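Local atomic coordinates of putative PLP-dependent aminotransferase (Bacillus cereus ATCC 10987, PDB entry 3JU7), a protein that probably works as a pyridoxal phosphate-dependent aminotransferase of the DegT/DnrJ/EryC1/StrS family, transferring amino groups between substrates. Residues 38-42 and 55-59; 45-50 and 199-203; 62-66 and 183-187; 131-137 and 156-162. One frame throughout, in Å; residues are numbered along the deposited sequence.

Interaction 1: residues 38-42 and 55-59; sequences NQRFE and AVTTV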
loop_
_atom_site.group_PDB
_atom_site.type_symbol
_atom_site.label_atom_id
_atom_site.label_comp_id
_atom_site.label_asym_id
_atom_site.label_seq_id
_atom_site.Cartn_x
_atom_site.Cartn_y
_atom_site.Cartn_z
ATOM N N ASN A 38 -8.873 -10.550 -9.703
ATOM C CA ASN A 38 -9.097 -9.111 -9.524
ATOM C C ASN A 38 -9.987 -8.528 -10.621
ATOM O O ASN A 38 -10.930 -7.788 -10.350
ATOM C CB ASN A 38 -7.786 -8.383 -9.485
ATOM C CG ASN A 38 -7.925 -6.956 -8.987
ATOM O OD1 ASN A 38 -7.934 -6.689 -7.772
ATOM N ND2 ASN A 38 -8.000 -6.026 -9.920
ATOM N N GLN A 39 -9.731 -8.869 -11.870
ATOM C CA GLN A 39 -10.611 -8.382 -12.935
ATOM C C GLN A 39 -12.032 -8.883 -12.695
ATOM O O GLN A 39 -12.987 -8.136 -12.917
ATOM C CB GLN A 39 -10.190 -8.839 -14.319
ATOM C CG GLN A 39 -8.833 -8.353 -14.820
ATOM C CD GLN A 39 -8.378 -9.128 -16.052
ATOM O OE1 GLN A 39 -9.168 -9.334 -17.006
ATOM N NE2 GLN A 39 -7.117 -9.574 -16.048
ATOM N N ARG A 40 -12.177 -10.143 -12.277
ATOM C CA ARG A 40 -13.522 -10.718 -12.073
ATOM C C ARG A 40 -14.225 -9.951 -10.974
ATOM O O ARG A 40 -15.383 -9.599 -11.100
ATOM C CB ARG A 40 -13.464 -12.206 -11.717
ATOM C CG ARG A 40 -14.839 -12.893 -11.652
ATOM C CD ARG A 40 -14.762 -14.352 -11.155
ATOM N NE ARG A 40 -13.803 -15.074 -11.966
ATOM C CZ ARG A 40 -13.135 -16.157 -11.611
ATOM N NH1 ARG A 40 -13.321 -16.731 -10.432
ATOM N NH2 ARG A 40 -12.284 -16.682 -12.473
ATOM N N PHE A 41 -13.490 -9.643 -9.917
ATOM C CA PHE A 41 -14.027 -8.916 -8.782
ATOM C C PHE A 41 -14.562 -7.542 -9.227
ATOM O O PHE A 41 -15.684 -7.156 -8.871
ATOM C CB PHE A 41 -12.924 -8.791 -7.714
ATOM C CG PHE A 41 -13.337 -8.077 -6.446
ATOM C CD1 PHE A 41 -14.636 -8.193 -5.919
ATOM C CD2 PHE A 41 -12.393 -7.343 -5.731
ATOM C CE1 PHE A 41 -14.986 -7.549 -4.717
ATOM C CE2 PHE A 41 -12.729 -6.704 -4.540
ATOM C CZ PHE A 41 -14.025 -6.798 -4.027
ATOM N N GLU A 42 -13.764 -6.830 -10.026
ATOM C CA GLU A 42 -14.142 -5.501 -10.511
ATOM C C GLU A 42 -15.329 -5.591 -11.450
ATOM O O GLU A 42 -16.187 -4.733 -11.417
ATOM C CB GLU A 42 -12.963 -4.823 -11.219
ATOM C CG GLU A 42 -11.784 -4.480 -10.292
ATOM C CD GLU A 42 -10.551 -4.072 -11.088
ATOM O OE1 GLU A 42 -10.509 -4.329 -12.315
ATOM O OE2 GLU A 42 -9.617 -3.506 -10.513
ATOM N N ALA A 55 -16.317 2.981 -14.167
ATOM C CA ALA A 55 -15.259 2.009 -14.036
ATOM C C ALA A 55 -14.733 2.028 -12.617
ATOM O O ALA A 55 -14.781 3.060 -11.921
ATOM C CB ALA A 55 -14.123 2.311 -15.016
ATOM N N VAL A 56 -14.181 0.892 -12.206
ATOM C CA VAL A 56 -13.568 0.793 -10.903
ATOM C C VAL A 56 -12.151 0.216 -10.996
ATOM O O VAL A 56 -11.786 -0.523 -11.962
ATOM C CB VAL A 56 -14.397 -0.122 -9.946
ATOM C CG1 VAL A 56 -15.842 0.437 -9.701
ATOM C CG2 VAL A 56 -14.412 -1.529 -10.489
ATOM N N THR A 57 -11.344 0.527 -9.976
ATOM C CA THR A 57 -10.130 -0.237 -9.785
ATOM C C THR A 57 -9.948 -0.595 -8.320
ATOM O O THR A 57 -10.231 0.221 -7.429
ATOM C CB THR A 57 -8.890 0.496 -10.309
ATOM O OG1 THR A 57 -7.806 -0.434 -10.299
ATOM C CG2 THR A 57 -8.543 1.791 -9.420
ATOM N N THR A 58 -9.484 -1.819 -8.056
ATOM C CA THR A 58 -9.104 -2.179 -6.683
ATOM C C THR A 58 -7.798 -1.460 -6.343
ATOM O O THR A 58 -7.081 -1.040 -7.245
ATOM C CB THR A 58 -8.939 -3.673 -6.507
ATOM O OG1 THR A 58 -7.913 -4.149 -7.390
ATOM C CG2 THR A 58 -10.274 -4.426 -6.813
ATOM N N VAL A 59 -7.546 -1.244 -5.048
ATOM C CA VAL A 59 -6.260 -0.729 -4.565
ATOM C C VAL A 59 -5.909 -1.491 -3.289
ATOM O O VAL A 59 -6.766 -2.164 -2.730
ATOM C CB VAL A 59 -6.280 0.777 -4.309
ATOM C CG1 VAL A 59 -6.429 1.519 -5.637
ATOM C CG2 VAL A 59 -7.397 1.148 -3.322
#

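Interaction 2: residues 45-50 and 199-203; sequences IMSGFF and GLIYS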
loop_
_atom_site.group_PDB
_atom_site.type_symbol
_atom_site.label_atom_id
_atom_site.label_comp_id
_atom_site.label_asym_id
_atom_site.label_seq_id
_atom_site.Cartn_x
_atom_site.Cartn_y
_atom_site.Cartn_z
ATOM N N ILE A 45 -18.363 -6.027 -9.409
ATOM C CA ILE A 45 -18.777 -4.768 -8.798
ATOM C C ILE A 45 -19.509 -3.863 -9.828
ATOM O O ILE A 45 -20.544 -3.271 -9.535
ATOM C CB ILE A 45 -17.570 -4.052 -8.189
ATOM C CG1 ILE A 45 -17.070 -4.834 -6.958
ATOM C CG2 ILE A 45 -17.951 -2.642 -7.750
ATOM C CD1 ILE A 45 -15.695 -4.383 -6.496
HETATM N N MSE A 46 -18.970 -3.777 -11.033
HETATM C CA MSE A 46 -19.565 -2.927 -12.081
HETATM C C MSE A 46 -20.974 -3.378 -12.424
HETATM O O MSE A 46 -21.887 -2.571 -12.523
HETATM C CB MSE A 46 -18.662 -2.884 -13.336
HETATM C CG MSE A 46 -17.420 -2.055 -13.132
HETATM SE SE MSE A 46 -17.832 -0.238 -12.582
HETATM C CE MSE A 46 -19.151 0.123 -13.969
ATOM N N SER A 47 -21.154 -4.680 -12.547
ATOM C CA SER A 47 -22.469 -5.230 -12.824
ATOM C C SER A 47 -23.392 -5.172 -11.634
ATOM O O SER A 47 -24.572 -4.863 -11.755
ATOM C CB SER A 47 -22.355 -6.687 -13.230
ATOM O OG SER A 47 -21.803 -6.742 -14.512
ATOM N N GLY A 48 -22.851 -5.514 -10.484
ATOM C CA GLY A 48 -23.653 -5.662 -9.285
ATOM C C GLY A 48 -24.034 -4.334 -8.687
ATOM O O GLY A 48 -25.175 -4.156 -8.290
ATOM N N PHE A 49 -23.091 -3.392 -8.630
ATOM C CA PHE A 49 -23.374 -2.129 -7.981
ATOM C C PHE A 49 -23.550 -0.929 -8.907
ATOM O O PHE A 49 -24.418 -0.086 -8.643
ATOM C CB PHE A 49 -22.290 -1.820 -6.938
ATOM C CG PHE A 49 -22.333 -2.719 -5.719
ATOM C CD1 PHE A 49 -23.522 -3.174 -5.196
ATOM C CD2 PHE A 49 -21.177 -3.069 -5.068
ATOM C CE1 PHE A 49 -23.543 -4.000 -4.068
ATOM C CE2 PHE A 49 -21.207 -3.884 -3.932
ATOM C CZ PHE A 49 -22.381 -4.347 -3.444
ATOM N N PHE A 50 -22.745 -0.814 -9.961
ATOM C CA PHE A 50 -22.693 0.448 -10.694
ATOM C C PHE A 50 -23.387 0.476 -12.042
ATOM O O PHE A 50 -23.121 1.361 -12.859
ATOM C CB PHE A 50 -21.259 0.906 -10.838
ATOM C CG PHE A 50 -20.602 1.259 -9.534
ATOM C CD1 PHE A 50 -20.931 2.424 -8.889
ATOM C CD2 PHE A 50 -19.645 0.429 -8.964
ATOM C CE1 PHE A 50 -20.318 2.768 -7.682
ATOM C CE2 PHE A 50 -19.030 0.776 -7.751
ATOM C CZ PHE A 50 -19.371 1.936 -7.125
ATOM N N GLY A 199 -9.258 -1.803 -0.920
ATOM C CA GLY A 199 -10.051 -0.641 -1.224
ATOM C C GLY A 199 -10.420 -0.639 -2.691
ATOM O O GLY A 199 -10.024 -1.546 -3.434
ATOM N N LEU A 200 -11.185 0.390 -3.083
ATOM C CA LEU A 200 -11.708 0.545 -4.431
ATOM C C LEU A 200 -11.850 2.028 -4.783
ATOM O O LEU A 200 -12.124 2.888 -3.904
ATOM C CB LEU A 200 -13.060 -0.111 -4.535
ATOM C CG LEU A 200 -13.662 -0.341 -5.950
ATOM C CD1 LEU A 200 -13.130 -1.599 -6.601
ATOM C CD2 LEU A 200 -15.156 -0.372 -5.928
ATOM N N ILE A 201 -11.657 2.331 -6.069
ATOM C CA ILE A 201 -11.938 3.660 -6.605
ATOM C C ILE A 201 -12.949 3.534 -7.712
ATOM O O ILE A 201 -12.806 2.694 -8.567
ATOM C CB ILE A 201 -10.684 4.410 -7.145
ATOM C CG1 ILE A 201 -9.553 4.352 -6.115
ATOM C CG2 ILE A 201 -11.066 5.855 -7.473
ATOM C CD1 ILE A 201 -8.292 5.151 -6.494
ATOM N N TYR A 202 -13.987 4.362 -7.668
ATOM C CA TYR A 202 -14.993 4.410 -8.731
ATOM C C TYR A 202 -14.957 5.790 -9.376
ATOM O O TYR A 202 -14.748 6.785 -8.689
ATOM C CB TYR A 202 -16.411 4.214 -8.173
ATOM C CG TYR A 202 -17.461 4.505 -9.206
ATOM C CD1 TYR A 202 -17.831 3.539 -10.145
ATOM C CD2 TYR A 202 -18.050 5.769 -9.303
ATOM C CE1 TYR A 202 -18.781 3.812 -11.123
ATOM C CE2 TYR A 202 -19.004 6.043 -10.290
ATOM C CZ TYR A 202 -19.378 5.056 -11.179
ATOM O OH TYR A 202 -20.322 5.338 -12.153
ATOM N N SER A 203 -15.145 5.838 -10.686
ATOM C CA SER A 203 -15.435 7.105 -11.373
ATOM C C SER A 203 -16.290 6.801 -12.574
ATOM O O SER A 203 -16.242 5.709 -13.171
ATOM C CB SER A 203 -14.179 7.897 -11.766
ATOM O OG SER A 203 -14.493 9.140 -12.373
#

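Interaction 3: residues 62-66 and 183-187; sequences ATLGL and IIYSF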
loop_
_atom_site.group_PDB
_atom_site.type_symbol
_atom_site.label_atom_id
_atom_site.label_comp_id
_atom_site.label_asym_id
_atom_site.label_seq_id
_atom_site.Cartn_x
_atom_site.Cartn_y
_atom_site.Cartn_z
ATOM N N ALA A 62 -7.533 1.903 1.061
ATOM C CA ALA A 62 -8.206 3.190 0.709
ATOM C C ALA A 62 -7.290 4.373 0.905
ATOM O O ALA A 62 -7.436 5.372 0.216
ATOM C CB ALA A 62 -9.477 3.407 1.541
ATOM N N THR A 63 -6.356 4.281 1.854
ATOM C CA THR A 63 -5.442 5.400 2.062
ATOM C C THR A 63 -4.619 5.644 0.813
ATOM O O THR A 63 -4.529 6.778 0.324
ATOM C CB THR A 63 -4.571 5.222 3.291
ATOM O OG1 THR A 63 -5.445 4.969 4.391
ATOM C CG2 THR A 63 -3.729 6.504 3.518
ATOM N N LEU A 64 -4.102 4.559 0.253
ATOM C CA LEU A 64 -3.337 4.625 -1.007
ATOM C C LEU A 64 -4.223 5.023 -2.197
ATOM O O LEU A 64 -3.789 5.709 -3.115
ATOM C CB LEU A 64 -2.697 3.289 -1.307
ATOM C CG LEU A 64 -1.699 2.808 -0.256
ATOM C CD1 LEU A 64 -1.441 1.323 -0.529
ATOM C CD2 LEU A 64 -0.414 3.667 -0.249
ATOM N N GLY A 65 -5.471 4.614 -2.171
ATOM C CA GLY A 65 -6.395 5.050 -3.204
ATOM C C GLY A 65 -6.603 6.561 -3.109
ATOM O O GLY A 65 -6.652 7.265 -4.127
ATOM N N LEU A 66 -6.745 7.073 -1.887
ATOM C CA LEU A 66 -6.907 8.501 -1.708
ATOM C C LEU A 66 -5.708 9.194 -2.327
ATOM O O LEU A 66 -5.875 10.156 -3.129
ATOM C CB LEU A 66 -7.107 8.899 -0.223
ATOM C CG LEU A 66 -8.556 8.809 0.268
ATOM C CD1 LEU A 66 -8.637 8.783 1.793
ATOM C CD2 LEU A 66 -9.370 9.974 -0.287
ATOM N N ILE A 183 -14.447 8.415 -6.269
ATOM C CA ILE A 183 -14.914 7.960 -4.960
ATOM C C ILE A 183 -13.984 6.845 -4.471
ATOM O O ILE A 183 -13.703 5.888 -5.195
ATOM C CB ILE A 183 -16.388 7.492 -5.021
ATOM C CG1 ILE A 183 -17.198 8.555 -5.810
ATOM C CG2 ILE A 183 -16.892 7.233 -3.646
ATOM C CD1 ILE A 183 -18.552 8.874 -5.369
ATOM N N ILE A 184 -13.488 7.007 -3.253
ATOM C CA ILE A 184 -12.650 6.029 -2.590
ATOM C C ILE A 184 -13.446 5.279 -1.506
ATOM O O ILE A 184 -14.154 5.866 -0.714
ATOM C CB ILE A 184 -11.427 6.685 -1.906
ATOM C CG1 ILE A 184 -10.685 7.675 -2.852
ATOM C CG2 ILE A 184 -10.511 5.614 -1.383
ATOM C CD1 ILE A 184 -10.635 7.269 -4.351
ATOM N N TYR A 185 -13.342 3.957 -1.521
ATOM C CA TYR A 185 -13.978 3.116 -0.559
ATOM C C TYR A 185 -12.929 2.179 -0.003
ATOM O O TYR A 185 -11.952 1.810 -0.695
ATOM C CB TYR A 185 -15.066 2.224 -1.191
ATOM C CG TYR A 185 -16.119 2.870 -2.027
ATOM C CD1 TYR A 185 -17.336 3.291 -1.487
ATOM C CD2 TYR A 185 -15.968 2.940 -3.418
ATOM C CE1 TYR A 185 -18.364 3.884 -2.327
ATOM C CE2 TYR A 185 -16.949 3.504 -4.237
ATOM C CZ TYR A 185 -18.149 3.988 -3.706
ATOM O OH TYR A 185 -19.116 4.516 -4.599
ATOM N N SER A 186 -13.185 1.721 1.212
ATOM C CA SER A 186 -12.289 0.814 1.908
ATOM C C SER A 186 -12.885 -0.583 2.068
ATOM O O SER A 186 -14.084 -0.728 2.257
ATOM C CB SER A 186 -11.925 1.386 3.281
ATOM O OG SER A 186 -11.088 0.491 3.985
ATOM N N PHE A 187 -12.024 -1.599 1.989
ATOM C CA PHE A 187 -12.381 -2.969 2.309
ATOM C C PHE A 187 -11.596 -3.453 3.567
ATOM O O PHE A 187 -11.377 -4.649 3.777
ATOM C CB PHE A 187 -12.071 -3.898 1.139
ATOM C CG PHE A 187 -12.758 -3.562 -0.172
ATOM C CD1 PHE A 187 -14.073 -3.104 -0.236
ATOM C CD2 PHE A 187 -12.093 -3.811 -1.375
ATOM C CE1 PHE A 187 -14.688 -2.850 -1.471
ATOM C CE2 PHE A 187 -12.714 -3.567 -2.623
ATOM C CZ PHE A 187 -14.020 -3.103 -2.662
#

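Interaction 4: residues 131-137 and 156-162; sequences AIVVPYA and VPVVVDA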
loop_
_atom_site.group_PDB
_atom_site.type_symbol
_atom_site.label_atom_id
_atom_site.label_comp_id
_atom_site.label_asym_id
_atom_site.label_seq_id
_atom_site.Cartn_x
_atom_site.Cartn_y
_atom_site.Cartn_z
ATOM N N ALA A 131 -6.258 23.283 -4.687
ATOM C CA ALA A 131 -5.749 22.224 -5.532
ATOM C C ALA A 131 -6.806 21.148 -5.714
ATOM O O ALA A 131 -6.856 20.497 -6.765
ATOM C CB ALA A 131 -4.495 21.601 -4.949
ATOM N N ILE A 132 -7.603 20.939 -4.671
ATOM C CA ILE A 132 -8.586 19.851 -4.650
ATOM C C ILE A 132 -9.560 19.992 -3.478
ATOM O O ILE A 132 -9.273 20.651 -2.481
ATOM C CB ILE A 132 -7.858 18.474 -4.602
ATOM C CG1 ILE A 132 -8.780 17.332 -5.061
ATOM C CG2 ILE A 132 -7.157 18.260 -3.258
ATOM C CD1 ILE A 132 -8.027 16.106 -5.516
ATOM N N VAL A 133 -10.723 19.391 -3.636
ATOM C CA VAL A 133 -11.725 19.322 -2.603
ATOM C C VAL A 133 -11.965 17.841 -2.293
ATOM O O VAL A 133 -12.183 17.035 -3.203
ATOM C CB VAL A 133 -13.051 20.004 -3.064
ATOM C CG1 VAL A 133 -14.162 19.711 -2.089
ATOM C CG2 VAL A 133 -12.836 21.538 -3.278
ATOM N N VAL A 134 -11.944 17.493 -1.011
ATOM C CA VAL A 134 -12.026 16.098 -0.587
ATOM C C VAL A 134 -13.073 15.994 0.524
ATOM O O VAL A 134 -12.744 16.062 1.712
ATOM C CB VAL A 134 -10.641 15.593 -0.121
ATOM C CG1 VAL A 134 -10.653 14.074 0.201
ATOM C CG2 VAL A 134 -9.586 15.924 -1.176
ATOM N N PRO A 135 -14.345 15.856 0.140
ATOM C CA PRO A 135 -15.364 15.663 1.166
ATOM C C PRO A 135 -15.340 14.231 1.690
ATOM O O PRO A 135 -14.844 13.302 1.003
ATOM C CB PRO A 135 -16.678 15.955 0.425
ATOM C CG PRO A 135 -16.380 15.636 -0.976
ATOM C CD PRO A 135 -14.928 15.863 -1.216
ATOM N N TYR A 136 -15.841 14.071 2.912
ATOM C CA TYR A 136 -16.032 12.742 3.517
ATOM C C TYR A 136 -17.521 12.420 3.703
ATOM O O TYR A 136 -18.255 13.200 4.276
ATOM C CB TYR A 136 -15.295 12.725 4.836
ATOM C CG TYR A 136 -15.625 11.599 5.770
ATOM C CD1 TYR A 136 -15.712 10.297 5.330
ATOM C CD2 TYR A 136 -15.788 11.842 7.125
ATOM C CE1 TYR A 136 -16.000 9.262 6.222
ATOM C CE2 TYR A 136 -16.075 10.812 8.014
ATOM C CZ TYR A 136 -16.187 9.531 7.566
ATOM O OH TYR A 136 -16.509 8.511 8.468
ATOM N N ALA A 137 -17.969 11.279 3.203
ATOM C CA ALA A 137 -19.369 10.883 3.331
ATOM C C ALA A 137 -19.536 10.269 4.732
ATOM O O ALA A 137 -19.654 9.044 4.917
ATOM C CB ALA A 137 -19.753 9.913 2.228
ATOM N N VAL A 156 -13.157 22.453 -10.659
ATOM C CA VAL A 156 -12.605 22.151 -9.323
ATOM C C VAL A 156 -12.704 20.634 -9.030
ATOM O O VAL A 156 -13.812 20.091 -8.882
ATOM C CB VAL A 156 -13.313 22.950 -8.214
ATOM C CG1 VAL A 156 -12.862 22.481 -6.867
ATOM C CG2 VAL A 156 -13.051 24.447 -8.378
ATOM N N PRO A 157 -11.551 19.948 -8.952
ATOM C CA PRO A 157 -11.531 18.506 -8.753
ATOM C C PRO A 157 -11.995 18.053 -7.369
ATOM O O PRO A 157 -11.614 18.628 -6.365
ATOM C CB PRO A 157 -10.036 18.124 -8.950
ATOM C CG PRO A 157 -9.285 19.332 -8.815
ATOM C CD PRO A 157 -10.193 20.495 -9.119
ATOM N N VAL A 158 -12.790 16.987 -7.347
ATOM C CA VAL A 158 -13.325 16.417 -6.119
ATOM C C VAL A 158 -13.039 14.924 -6.053
ATOM O O VAL A 158 -13.273 14.186 -7.014
ATOM C CB VAL A 158 -14.829 16.570 -6.065
ATOM C CG1 VAL A 158 -15.359 15.891 -4.805
ATOM C CG2 VAL A 158 -15.226 18.057 -6.243
ATOM N N VAL A 159 -12.481 14.504 -4.929
ATOM C CA VAL A 159 -12.255 13.118 -4.641
ATOM C C VAL A 159 -12.963 12.918 -3.319
ATOM O O VAL A 159 -12.606 13.546 -2.270
ATOM C CB VAL A 159 -10.758 12.758 -4.509
ATOM C CG1 VAL A 159 -10.628 11.386 -3.861
ATOM C CG2 VAL A 159 -10.025 12.813 -5.874
ATOM N N VAL A 160 -13.950 12.034 -3.359
ATOM C CA VAL A 160 -14.822 11.786 -2.194
ATOM C C VAL A 160 -14.304 10.607 -1.386
ATOM O O VAL A 160 -14.163 9.493 -1.936
ATOM C CB VAL A 160 -16.254 11.479 -2.643
ATOM C CG1 VAL A 160 -17.127 11.055 -1.445
ATOM C CG2 VAL A 160 -16.843 12.683 -3.406
ATOM N N ASP A 161 -13.949 10.872 -0.124
ATOM C CA ASP A 161 -13.651 9.812 0.848
ATOM C C ASP A 161 -14.962 9.205 1.368
ATOM O O ASP A 161 -15.645 9.771 2.204
ATOM C CB ASP A 161 -12.808 10.355 2.008
ATOM C CG ASP A 161 -12.358 9.275 2.986
ATOM O OD1 ASP A 161 -12.975 8.191 3.043
ATOM O OD2 ASP A 161 -11.395 9.526 3.750
ATOM N N ALA A 162 -15.289 8.036 0.850
ATOM C CA ALA A 162 -16.440 7.262 1.251
ATOM C C ALA A 162 -15.921 5.935 1.806
ATOM O O ALA A 162 -16.504 4.887 1.560
ATOM C CB ALA A 162 -17.369 7.034 0.031
#

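Interaction 1: residues 38-42 and 55-59
Asn38 and Thr58 come at each other from opposite directions: with CG anti to the backbone N (chi1 -167°), Asn38 faces the strand, and Thr58 OG1 gives its hydrogen to Asn38 OD1 over 2.6 Å, arriving in the carbonyl plane on a lone pair. Glu42, one turn further on, runs at about a right angle to Thr58 and reaches past its side chain to the strand backbone. Its OE2 takes the amide of Thr58 (N to OE2 3.0 Å, 164° at the hydrogen) on the anti side of the carboxylate, with a weak bond from Asn38 ND2 and a salt bridge to Lys213 as further grips. That lysine also bonds Thr57 OG1 and probably balances the charge of the buried carboxylate. Beside this polar patch the contact turns apolar. Glu42 CB lies 3.7 Å from Val56 CG2 where the two side chains run by in opposing senses, and the Phe41 ring meets Thr58 CG2 obliquely, with CD2 3.8 Å away. Segment 38-42 runs at 134° to strand 55-59, outermost within this chain in the central sheet of the large domain, as in PLP-dependent enzymes of fold type I.

Interaction 2: residues 45-50 and 199-203
Tyr202 OH is gripped twice, by the carbonyl of Arg53 and the amide of Asp178, and this fixes the far end of the ring that stacks against Phe50. The strand carrying it, 199-203, is the one antiparallel member of the central sheet, a hallmark of the fold type I aminotransferases, and it runs between strands 55-59 and 182-186. The end of helix 36-48 and the turn after it lie over one side of this strand. The rings of Phe50 and Tyr202 overlap as an offset stack, centroids 4.0 Å apart and planes only 12° from parallel. Tyr202 CD1 sits over the centre of the Phe50 ring, whereas Phe50 CD1 lies over the rim of the tyrosine. With CG anti to the backbone N (chi1 170°), Tyr202 lifts its ring off the strand toward the helix end. Phe49 CB backs the other face of Phe50, and His174 meets the same ring at a steep angle. Met46, built as selenomethionine, brings its SE to the edge of the tyrosine, 4.4 Å from CE1. One residue earlier, at Ile45, the contact is purely aliphatic: the ends of Ile45 and Leu200 meet head-on, Ile45 CD1 standing 3.8 Å from Leu200 CD1, while Ile45 CG2 meets Leu200 CD2 at 4.0 Å.

Interaction 3: residues 62-66 and 183-187
Ala62 and Ser186 bring their backbones closest here, and no hydrogen bond joins the two segments: they are held by packing, while several of their polar groups bind the phosphate of the modified lysine at position 191. Among the apolar contacts, Ile184 does most of the work, pointing at the helix and using both of its branches. Its CG1 lies 3.7 Å from Leu66 CD2, the two side chains crossing at a slant, and CD1, the tip of that branch, reaches the carbonyl of Gly65, whose lack of a side chain lets the helix ride close to the strand. Its CG2 touches Ala62 CB at 3.8 Å. With CG1 beside its backbone N (chi1 -48°), Ile184 turns CG2 toward the helix start. At that end the fit is small against small: Ala62 CB is 3.6 Å from Ser186 CB.

The second kind of contact sets apolar carbons against backbone oxygens. Ile184 CG2 comes within 3.5 Å of Ala62 O, which already accepts the helical bond from Leu66 N (2.8 Å), and Ala62 CB rests 3.7 Å from Tyr185 O.

The polar side chains find their partners outside the two segments. Ser186 OG is bonded to the amide of His188 and to a phosphate oxygen of the pyridoxal phosphate-lysine; Ala62 N and Thr63 OG1 bind the same phosphate. Leu64 packs on Leu64 of the second subunit. A helix N terminus and the end of a neighbouring strand converging on the cofactor phosphate form the phosphate-binding cup of fold type I PLP enzymes.

Interaction 4: residues 131-137 and 156-162
Similar first torsions, with CG anti to the backbone N in Tyr136 (chi1 166°) and Asp161 (chi1 -175°), give both side chains the same setting, and the register puts them on one side of the paired strands, ring and carboxylate planes turned 56° apart. The phenol ring offers its edge to the backbone: Asp161 O lies in the plane of the ring, 3.2 Å from Tyr136 CD1. Asp161 OD2 faces away to Thr91 and to N1 of the pyridoxal ring carried by Lys191, while OD1 takes the amide of Ala163, so the carboxylate is held at both oxygens beside the cofactor.

The backbones pair in parallel. Val133 N donates to Pro157 O and Val133 O accepts from Val159 N (3.1 Å); two residues on, Pro135 O takes Asp161 N at 2.8 Å, and Ala137 N returns to Asp161 O. Pro135 has no N-H, so the bond it would give to Val159 O is missing. Val134 CA makes a CA-H...O contact to that oxygen at 3.1 Å, and Pro135 CD also lies close to it.

On one face of the pair, Val133 CG2 meets Val156 CG1 at 3.7 Å, and the Pro135 ring is crossed at about a right angle by Val158 CG1 (3.6 Å from CD) and Val160 CG2. Ile132 CD1 packs on Val159 CG2 on the other. Helix 146-153, which makes the beta-alpha-beta crossover between the strands, lays Tyr148 on Val133, Pro135 and Val158, while helix 62-73 covers Ile132 and Val159; strands 80-84 and 182-186 continue the sheet on the two outer flanks.

From the N terminus, helix 36-48 opens both of the first two contacts. Interaction 1 closes a short loop when the chain returns as strand 55-59; interaction 2 opens before that closure and ends only at strand 199-203, so the two cross. Interaction 3 starts just after strand 55-59 with helix 62-73 and closes at 183-187, nested inside the loop of interaction 2, and interaction 4 is nested in turn within interaction 3. Backbone bonds join neighbours: Thr57 to Ile201, Leu200 to Tyr185, Ile184 to Val160. One sheet therefore runs from 55-59 to 159-161, and interaction 4 carries it on to strand 130-133. Interactions 3 and 4 converge on the cofactor.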